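Local atomic coordinates of ESX-5 secretion-associated protein EspG5 (Mycobacterium marinum, PDB entry 6VJ5), a protein that acts as a chaperone specific for its cognate PE/PPE proteins, keeps PE/PPE dimers from aggregating and is required for secretion of LipY and PE31/PPE18. Residues 10-15 with 59-64; 165-170 with 209-214; 253-258 with 278-283. One frame throughout, in Å; residues are numbered along the deposited sequence.

Interaction 1: residues 10-15 with 59-64; sequences ITVNVD and QGIVVG
Ile10 and Val12 have their backbones hydrogen-bonded to Val139 and Ile137 of strand 136-141, and Ile61, which they both touch, has its own backbone bond to Asn68. With the main chains held in this way, what meets between 10-15 and 59-64 is purely aliphatic. Ile61 is the shared partner. Its CG1 lies anti to its carbonyl carbon (chi1 -57°), and the side chain then runs on extended, so that the terminal methyl CD1 reaches Val12. That methyl meets CG1 of Val12 at 4.1 Å, the two side chains crossing obliquely. Farther back along the same isoleucine, CG1 of Ile61 lies 4.3 Å from the branch methyl CG2 of Ile10. A long, branched residue suits this place because one side chain can touch two strand residues that are two positions apart. The backbones themselves stay well separated, the closest pair of CA atoms, those of Ile10 and Ile61, being 8.0 Å apart.

Each segment also holds a helix end. Gly60 ends helix 51-58 in a Schellman motif, and its positive phi of 77° is a conformation that glycine adopts easily. Asn13 stands at the N-cap of helix 14-23, where its OD1 accepts a bond from Gly16 N. Val12 and Ile61 also pack on that helix, against Phe17 and Leu20 respectively.

Only 116 Å² is buried between the segments, summed over both sides. With only aliphatic carbons in contact, the attachment of edge strand 10-13 to the turn after helix 51-58 depends on shape and the hydrophobic effect, not on directional bonds.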
loop_
_atom_site.group_PDB
_atom_site.type_symbol
_atom_site.label_atom_id
_atom_site.label_comp_id
_atom_site.label_asym_id
_atom_site.label_seq_id
_atom_site.Cartn_x
_atom_site.Cartn_y
_atom_site.Cartn_z
ATOM N N ILE C 10 -9.531 -11.490 -23.834
ATOM C CA ILE C 10 -10.213 -10.443 -23.087
ATOM C C ILE C 10 -9.294 -9.236 -22.974
ATOM O O ILE C 10 -8.078 -9.335 -23.142
ATOM C CB ILE C 10 -10.638 -10.893 -21.675
ATOM C CG1 ILE C 10 -9.411 -11.300 -20.862
ATOM C CG2 ILE C 10 -11.613 -12.048 -21.757
ATOM C CD1 ILE C 10 -9.703 -11.535 -19.404
ATOM N N THR C 11 -9.890 -8.090 -22.663
ATOM C CA THR C 11 -9.140 -6.857 -22.468
ATOM C C THR C 11 -9.794 -6.057 -21.355
ATOM O O THR C 11 -10.986 -5.740 -21.427
ATOM C CB THR C 11 -9.079 -6.036 -23.757
ATOM O OG1 THR C 11 -8.283 -6.730 -24.726
ATOM C CG2 THR C 11 -8.471 -4.669 -23.488
ATOM N N VAL C 12 -9.012 -5.737 -20.326
ATOM C CA VAL C 12 -9.475 -4.936 -19.204
ATOM C C VAL C 12 -8.512 -3.772 -19.031
ATOM O O VAL C 12 -7.344 -3.841 -19.417
ATOM C CB VAL C 12 -9.565 -5.759 -17.902
ATOM C CG1 VAL C 12 -10.481 -6.956 -18.093
ATOM C CG2 VAL C 12 -8.175 -6.204 -17.460
ATOM N N ASN C 13 -9.013 -2.690 -18.444
ATOM C CA ASN C 13 -8.127 -1.597 -18.072
ATOM C C ASN C 13 -7.348 -1.983 -16.812
ATOM O O ASN C 13 -7.490 -3.084 -16.272
ATOM C CB ASN C 13 -8.914 -0.296 -17.908
ATOM C CG ASN C 13 -9.979 -0.368 -16.836
ATOM O OD1 ASN C 13 -9.865 -1.121 -15.871
ATOM N ND2 ASN C 13 -11.023 0.439 -16.996
ATOM N N VAL C 14 -6.487 -1.074 -16.355
ATOM C CA VAL C 14 -5.611 -1.385 -15.230
ATOM C C VAL C 14 -6.427 -1.609 -13.963
ATOM O O VAL C 14 -6.092 -2.467 -13.138
ATOM C CB VAL C 14 -4.572 -0.265 -15.049
ATOM C CG1 VAL C 14 -3.749 -0.481 -13.787
ATOM C CG2 VAL C 14 -3.658 -0.186 -16.265
ATOM N N ASP C 15 -7.507 -0.846 -13.789
ATOM C CA ASP C 15 -8.379 -1.044 -12.637
ATOM C C ASP C 15 -9.015 -2.427 -12.670
ATOM O O ASP C 15 -9.025 -3.143 -11.664
ATOM C CB ASP C 15 -9.454 0.045 -12.603
ATOM C CG ASP C 15 -8.921 1.374 -12.111
ATOM O OD1 ASP C 15 -7.975 1.370 -11.295
ATOM O OD2 ASP C 15 -9.454 2.423 -12.535
ATOM N N GLN C 59 -19.413 -8.393 -19.916
ATOM C CA GLN C 59 -18.623 -9.208 -20.829
ATOM C C GLN C 59 -18.564 -10.673 -20.412
ATOM O O GLN C 59 -17.942 -11.477 -21.114
ATOM C CB GLN C 59 -17.195 -8.660 -20.933
ATOM C CG GLN C 59 -17.103 -7.266 -21.518
ATOM C CD GLN C 59 -17.808 -7.146 -22.855
ATOM O OE1 GLN C 59 -18.908 -6.599 -22.941
ATOM N NE2 GLN C 59 -17.180 -7.661 -23.906
ATOM N N GLY C 60 -19.183 -11.037 -19.291
ATOM C CA GLY C 60 -19.114 -12.394 -18.792
ATOM C C GLY C 60 -17.821 -12.753 -18.099
ATOM O O GLY C 60 -17.678 -13.896 -17.642
ATOM N N ILE C 61 -16.871 -11.820 -18.011
ATOM C CA ILE C 61 -15.601 -12.104 -17.350
ATOM C C ILE C 61 -15.834 -12.491 -15.898
ATOM O O ILE C 61 -15.178 -13.395 -15.364
ATOM C CB ILE C 61 -14.665 -10.887 -17.463
ATOM C CG1 ILE C 61 -14.462 -10.509 -18.930
ATOM C CG2 ILE C 61 -13.331 -11.172 -16.791
ATOM C CD1 ILE C 61 -13.714 -9.207 -19.122
ATOM N N VAL C 62 -16.761 -11.808 -15.234
ATOM C CA VAL C 62 -17.147 -12.113 -13.866
ATOM C C VAL C 62 -18.633 -12.435 -13.874
ATOM O O VAL C 62 -19.452 -11.602 -14.286
ATOM C CB VAL C 62 -16.840 -10.952 -12.908
ATOM C CG1 VAL C 62 -17.507 -11.194 -11.564
ATOM C CG2 VAL C 62 -15.337 -10.788 -12.746
ATOM N N VAL C 63 -18.977 -13.641 -13.439
ATOM C CA VAL C 63 -20.363 -14.067 -13.309
ATOM C C VAL C 63 -20.722 -13.943 -11.834
ATOM O O VAL C 63 -20.211 -14.693 -10.994
ATOM C CB VAL C 63 -20.570 -15.496 -13.827
ATOM C CG1 VAL C 63 -22.044 -15.741 -14.107
ATOM C CG2 VAL C 63 -19.728 -15.731 -15.074
ATOM N N GLY C 64 -21.587 -12.985 -11.514
ATOM C CA GLY C 64 -21.895 -12.682 -10.133
ATOM C C GLY C 64 -20.671 -12.205 -9.382
ATOM O O GLY C 64 -20.268 -11.044 -9.506
#

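Interaction 2: residues 165-170 with 209-214; sequences DPAAIN and VAALGQ
The apolar contact centres on Ala211, whose CB meets both Ala167 and Ile169. CB of Ala211 lies 3.7 Å from CG2 of Ile169, a van der Waals touch between methyls. The second partner is the CB of Ala167, 4.3 Å from the CB of Ala211. In Ile169 the longer branch, CG1, sits between the backbone N and the carbonyl carbon (chi1 78°), which leaves the short branch CG2 anti to the carbonyl carbon and facing the helix. Two alanines facing each other suit the place, since small side chains let the segment 165-170 come near the helix: the CA atoms of Ala167 and Ala211 are 6.9 Å apart. The two segments together bury 75 Å², counting both sides.

Polar interactions shape each partner without joining 165-170 to 209-214 directly. Ala168 is the centre of an inverse gamma turn, closed by a weak bond from Ile169 N to Ala167 O of 3.1 Å. This tight bend helps to place Ala167 and Ile169, on either side of it in sequence, against the same methyl. In the helix, Gly213 N donates to Val209 O at 2.9 Å, a regular bond of the turn that carries Ala211. Hydroxyl groups near the start of helix 206-217 add to the link, Ser207 bonding to Ala168 O and Thr208 to Asn170 N.

Around this junction, Ile252 of strand 250-256 touches both alanines, and Ile169 packs on Ile270 and Pro272 of strand 267-272. Through Ala211, helix 206-217 thus packs on strand 250-256 of the sheet, with 165-170 running up to strand 172-175 at the sheet's end and helix 176-188 meeting Val209 and Leu212.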
loop_
_atom_site.group_PDB
_atom_site.type_symbol
_atom_site.label_atom_id
_atom_site.label_comp_id
_atom_site.label_asym_id
_atom_site.label_seq_id
_atom_site.Cartn_x
_atom_site.Cartn_y
_atom_site.Cartn_z
ATOM N N ASP C 165 14.836 -3.971 -42.414
ATOM C CA ASP C 165 15.589 -5.108 -42.909
ATOM C C ASP C 165 16.867 -5.274 -42.099
ATOM O O ASP C 165 17.372 -4.305 -41.527
ATOM C CB ASP C 165 15.936 -4.919 -44.388
ATOM C CG ASP C 165 14.702 -4.913 -45.285
ATOM O OD1 ASP C 165 13.898 -5.867 -45.207
ATOM O OD2 ASP C 165 14.530 -3.948 -46.062
ATOM N N PRO C 166 17.397 -6.492 -42.013
ATOM C CA PRO C 166 18.656 -6.696 -41.284
ATOM C C PRO C 166 19.732 -5.718 -41.729
ATOM O O PRO C 166 20.038 -5.598 -42.917
ATOM C CB PRO C 166 19.030 -8.145 -41.623
ATOM C CG PRO C 166 17.721 -8.816 -41.913
ATOM C CD PRO C 166 16.838 -7.752 -42.540
ATOM N N ALA C 167 20.313 -5.011 -40.762
ATOM C CA ALA C 167 21.398 -4.093 -41.073
ATOM C C ALA C 167 22.542 -4.842 -41.745
ATOM O O ALA C 167 22.752 -6.038 -41.524
ATOM C CB ALA C 167 21.899 -3.396 -39.807
ATOM N N ALA C 168 23.280 -4.122 -42.588
ATOM C CA ALA C 168 24.426 -4.691 -43.295
ATOM C C ALA C 168 25.658 -4.493 -42.421
ATOM O O ALA C 168 26.439 -3.552 -42.585
ATOM C CB ALA C 168 24.585 -4.048 -44.666
ATOM N N ILE C 169 25.824 -5.400 -41.460
ATOM C CA ILE C 169 26.938 -5.341 -40.528
ATOM C C ILE C 169 27.633 -6.697 -40.500
ATOM O O ILE C 169 27.091 -7.712 -40.937
ATOM C CB ILE C 169 26.496 -4.936 -39.108
ATOM C CG1 ILE C 169 25.857 -6.119 -38.389
ATOM C CG2 ILE C 169 25.513 -3.780 -39.162
ATOM C CD1 ILE C 169 25.803 -5.936 -36.882
ATOM N N ASN C 170 28.831 -6.702 -39.916
ATOM C CA ASN C 170 29.636 -7.907 -39.764
ATOM C C ASN C 170 29.549 -8.360 -38.307
ATOM O O ASN C 170 30.045 -7.677 -37.404
ATOM C CB ASN C 170 31.082 -7.642 -40.178
ATOM C CG ASN C 170 31.184 -6.933 -41.507
ATOM O OD1 ASN C 170 31.349 -5.716 -41.558
ATOM N ND2 ASN C 170 31.086 -7.691 -42.596
ATOM N N VAL C 209 29.967 -0.061 -37.083
ATOM C CA VAL C 209 29.978 1.161 -36.283
ATOM C C VAL C 209 28.975 2.171 -36.830
ATOM O O VAL C 209 28.263 2.836 -36.068
ATOM C CB VAL C 209 31.397 1.752 -36.227
ATOM C CG1 VAL C 209 31.356 3.156 -35.640
ATOM C CG2 VAL C 209 32.312 0.862 -35.411
ATOM N N ALA C 210 28.907 2.313 -38.155
ATOM C CA ALA C 210 27.978 3.281 -38.731
ATOM C C ALA C 210 26.530 2.901 -38.433
ATOM O O ALA C 210 25.720 3.760 -38.062
ATOM C CB ALA C 210 28.205 3.397 -40.239
ATOM N N ALA C 211 26.179 1.621 -38.594
ATOM C CA ALA C 211 24.803 1.207 -38.334
ATOM C C ALA C 211 24.485 1.268 -36.845
ATOM O O ALA C 211 23.382 1.666 -36.452
ATOM C CB ALA C 211 24.556 -0.201 -38.873
ATOM N N LEU C 212 25.439 0.877 -36.003
ATOM C CA LEU C 212 25.230 0.939 -34.563
ATOM C C LEU C 212 24.974 2.370 -34.116
ATOM O O LEU C 212 24.015 2.644 -33.385
ATOM C CB LEU C 212 26.443 0.354 -33.848
ATOM C CG LEU C 212 26.286 -0.118 -32.408
ATOM C CD1 LEU C 212 25.177 -1.117 -32.257
ATOM C CD2 LEU C 212 27.625 -0.716 -31.969
ATOM N N GLY C 213 25.815 3.304 -34.558
ATOM C CA GLY C 213 25.616 4.693 -34.180
ATOM C C GLY C 213 24.236 5.200 -34.549
ATOM O O GLY C 213 23.635 5.988 -33.817
ATOM N N GLN C 214 23.713 4.748 -35.689
ATOM C CA GLN C 214 22.385 5.173 -36.113
ATOM C C GLN C 214 21.301 4.563 -35.235
ATOM O O GLN C 214 20.352 5.250 -34.841
ATOM C CB GLN C 214 22.174 4.797 -37.578
ATOM C CG GLN C 214 22.919 5.705 -38.545
ATOM C CD GLN C 214 23.317 5.008 -39.833
ATOM O OE1 GLN C 214 22.813 3.935 -40.162
ATOM N NE2 GLN C 214 24.238 5.619 -40.569
#

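Interaction 3: residues 253-258 with 278-283; sequences ALYQQA and VQVGVK
Helix 275-286 packs on the antiparallel sheet here, and its meeting with strand 250-256 rests on a CH-pi contact between Gly281 and Tyr255. Gly281 CA lies 4.0 Å from the centroid of the Tyr255 ring and 11° off its normal, almost directly above the middle of one face. Glycine fits because, having no side chain, it lets the ring come flat against the helix backbone; the CA atoms of the pair are 6.4 Å apart. The ring reaches this spot with CG between the backbone N and the carbonyl carbon (chi1 62°).

One residue back on the helix, Val280 meets the far end of the tyrosine: its CG1 is 3.7 Å from Tyr255 OH, approaching obliquely. The aromatic side chain is long enough to cover glycine with its ring and still touch valine with its hydroxyl end.

Tyr255 also packs on Leu242 of strand 234-247 and on Ala269 and Cys271 of strand 267-272. Val278 and Val282 meet helix 147-159, and Val282 also touches Leu242 of the sheet, while Leu254 and Gln256 of the strand meet another protein chain of the assembly.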
loop_
_atom_site.group_PDB
_atom_site.type_symbol
_atom_site.label_atom_id
_atom_site.label_comp_id
_atom_site.label_asym_id
_atom_site.label_seq_id
_atom_site.Cartn_x
_atom_site.Cartn_y
_atom_site.Cartn_z
ATOM N N ALA C 253 20.784 -6.578 -33.773
ATOM C CA ALA C 253 20.492 -7.421 -32.622
ATOM C C ALA C 253 21.708 -7.465 -31.713
ATOM O O ALA C 253 22.823 -7.716 -32.178
ATOM C CB ALA C 253 20.116 -8.841 -33.055
ATOM N N LEU C 254 21.487 -7.239 -30.420
ATOM C CA LEU C 254 22.541 -7.266 -29.418
ATOM C C LEU C 254 22.143 -8.217 -28.303
ATOM O O LEU C 254 20.996 -8.204 -27.846
ATOM C CB LEU C 254 22.790 -5.873 -28.837
ATOM C CG LEU C 254 23.067 -4.765 -29.849
ATOM C CD1 LEU C 254 22.662 -3.417 -29.283
ATOM C CD2 LEU C 254 24.540 -4.765 -30.221
ATOM N N TYR C 255 23.093 -9.031 -27.856
ATOM C CA TYR C 255 22.807 -9.934 -26.752
ATOM C C TYR C 255 24.102 -10.522 -26.224
ATOM O O TYR C 255 25.085 -10.654 -26.959
ATOM C CB TYR C 255 21.862 -11.056 -27.189
ATOM C CG TYR C 255 22.438 -11.941 -28.272
ATOM C CD1 TYR C 255 23.232 -13.033 -27.950
ATOM C CD2 TYR C 255 22.189 -11.685 -29.616
ATOM C CE1 TYR C 255 23.758 -13.845 -28.931
ATOM C CE2 TYR C 255 22.715 -12.496 -30.605
ATOM C CZ TYR C 255 23.498 -13.574 -30.255
ATOM O OH TYR C 255 24.027 -14.386 -31.230
ATOM N N GLN C 256 24.093 -10.864 -24.939
ATOM C CA GLN C 256 25.194 -11.602 -24.344
ATOM C C GLN C 256 25.089 -13.076 -24.715
ATOM O O GLN C 256 23.999 -13.600 -24.962
ATOM C CB GLN C 256 25.189 -11.453 -22.823
ATOM C CG GLN C 256 25.805 -10.165 -22.323
ATOM C CD GLN C 256 25.540 -9.934 -20.849
ATOM O OE1 GLN C 256 26.314 -10.354 -19.987
ATOM N NE2 GLN C 256 24.439 -9.264 -20.551
ATOM N N GLN C 257 26.233 -13.743 -24.752
ATOM C CA GLN C 257 26.284 -15.181 -24.966
ATOM C C GLN C 257 26.546 -15.886 -23.642
ATOM O O GLN C 257 27.135 -15.316 -22.721
ATOM C CB GLN C 257 27.366 -15.532 -25.984
ATOM C CG GLN C 257 26.984 -15.141 -27.395
ATOM C CD GLN C 257 28.034 -15.521 -28.403
ATOM O OE1 GLN C 257 29.202 -15.696 -28.059
ATOM N NE2 GLN C 257 27.625 -15.657 -29.660
ATOM N N ALA C 258 26.085 -17.133 -23.555
ATOM C CA ALA C 258 26.208 -17.905 -22.325
ATOM C C ALA C 258 27.653 -17.937 -21.842
ATOM O O ALA C 258 28.576 -18.209 -22.615
ATOM C CB ALA C 258 25.693 -19.327 -22.553
ATOM N N VAL C 278 18.072 -13.683 -34.813
ATOM C CA VAL C 278 17.088 -13.324 -33.798
ATOM C C VAL C 278 16.605 -14.575 -33.075
ATOM O O VAL C 278 16.339 -14.551 -31.868
ATOM C CB VAL C 278 15.920 -12.547 -34.430
ATOM C CG1 VAL C 278 14.826 -12.304 -33.400
ATOM C CG2 VAL C 278 16.415 -11.229 -35.001
ATOM N N GLN C 279 16.480 -15.687 -33.804
ATOM C CA GLN C 279 16.175 -16.963 -33.163
ATOM C C GLN C 279 17.324 -17.409 -32.267
ATOM O O GLN C 279 17.095 -17.936 -31.171
ATOM C CB GLN C 279 15.869 -18.020 -34.229
ATOM C CG GLN C 279 15.657 -19.440 -33.708
ATOM C CD GLN C 279 16.957 -20.221 -33.567
ATOM O OE1 GLN C 279 17.229 -20.806 -32.519
ATOM N NE2 GLN C 279 17.761 -20.237 -34.627
ATOM N N VAL C 280 18.566 -17.191 -32.704
ATOM C CA VAL C 280 19.709 -17.551 -31.871
ATOM C C VAL C 280 19.736 -16.703 -30.609
ATOM O O VAL C 280 20.106 -17.183 -29.529
ATOM C CB VAL C 280 21.017 -17.406 -32.668
ATOM C CG1 VAL C 280 22.225 -17.604 -31.756
ATOM C CG2 VAL C 280 21.052 -18.388 -33.829
ATOM N N GLY C 281 19.345 -15.433 -30.718
ATOM C CA GLY C 281 19.388 -14.559 -29.559
ATOM C C GLY C 281 18.348 -14.925 -28.520
ATOM O O GLY C 281 18.626 -14.904 -27.317
ATOM N N VAL C 282 17.137 -15.263 -28.966
ATOM C CA VAL C 282 16.098 -15.704 -28.040
ATOM C C VAL C 282 16.548 -16.965 -27.313
ATOM O O VAL C 282 16.439 -17.074 -26.086
ATOM C CB VAL C 282 14.772 -15.928 -28.790
ATOM C CG1 VAL C 282 13.766 -16.635 -27.888
ATOM C CG2 VAL C 282 14.230 -14.599 -29.302
ATOM N N LYS C 283 17.060 -17.939 -28.067
ATOM C CA LYS C 283 17.556 -19.162 -27.450
ATOM C C LYS C 283 18.645 -18.859 -26.429
ATOM O O LYS C 283 18.695 -19.479 -25.361
ATOM C CB LYS C 283 18.086 -20.110 -28.523
ATOM C CG LYS C 283 18.523 -21.463 -27.988
ATOM C CD LYS C 283 19.232 -22.284 -29.055
ATOM C CE LYS C 283 19.631 -23.648 -28.515
ATOM N NZ LYS C 283 18.432 -24.484 -28.221
#

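How the interactions relate
Interactions 2 and 3 are neighbours, with centres about 16 Å apart, and they touch directly: Leu212 CD1 lies 4.2 Å from Leu254 CD2. Strand 250-256 connects them, since it carries Tyr255 of interaction 3 and Ile252, which packs on both alanines of interaction 2. Interaction 1 stands on the opposite side of the chain's centre, about 44 Å from interaction 2 and about 37 Å from interaction 3 between centres. Even so, interactions 1 and 3 belong to one sheet, with strand 10-13 at its edge. Of the three contacts, interaction 3 alone has another protein chain against its segments, a position consistent with the chaperone holding a client near there.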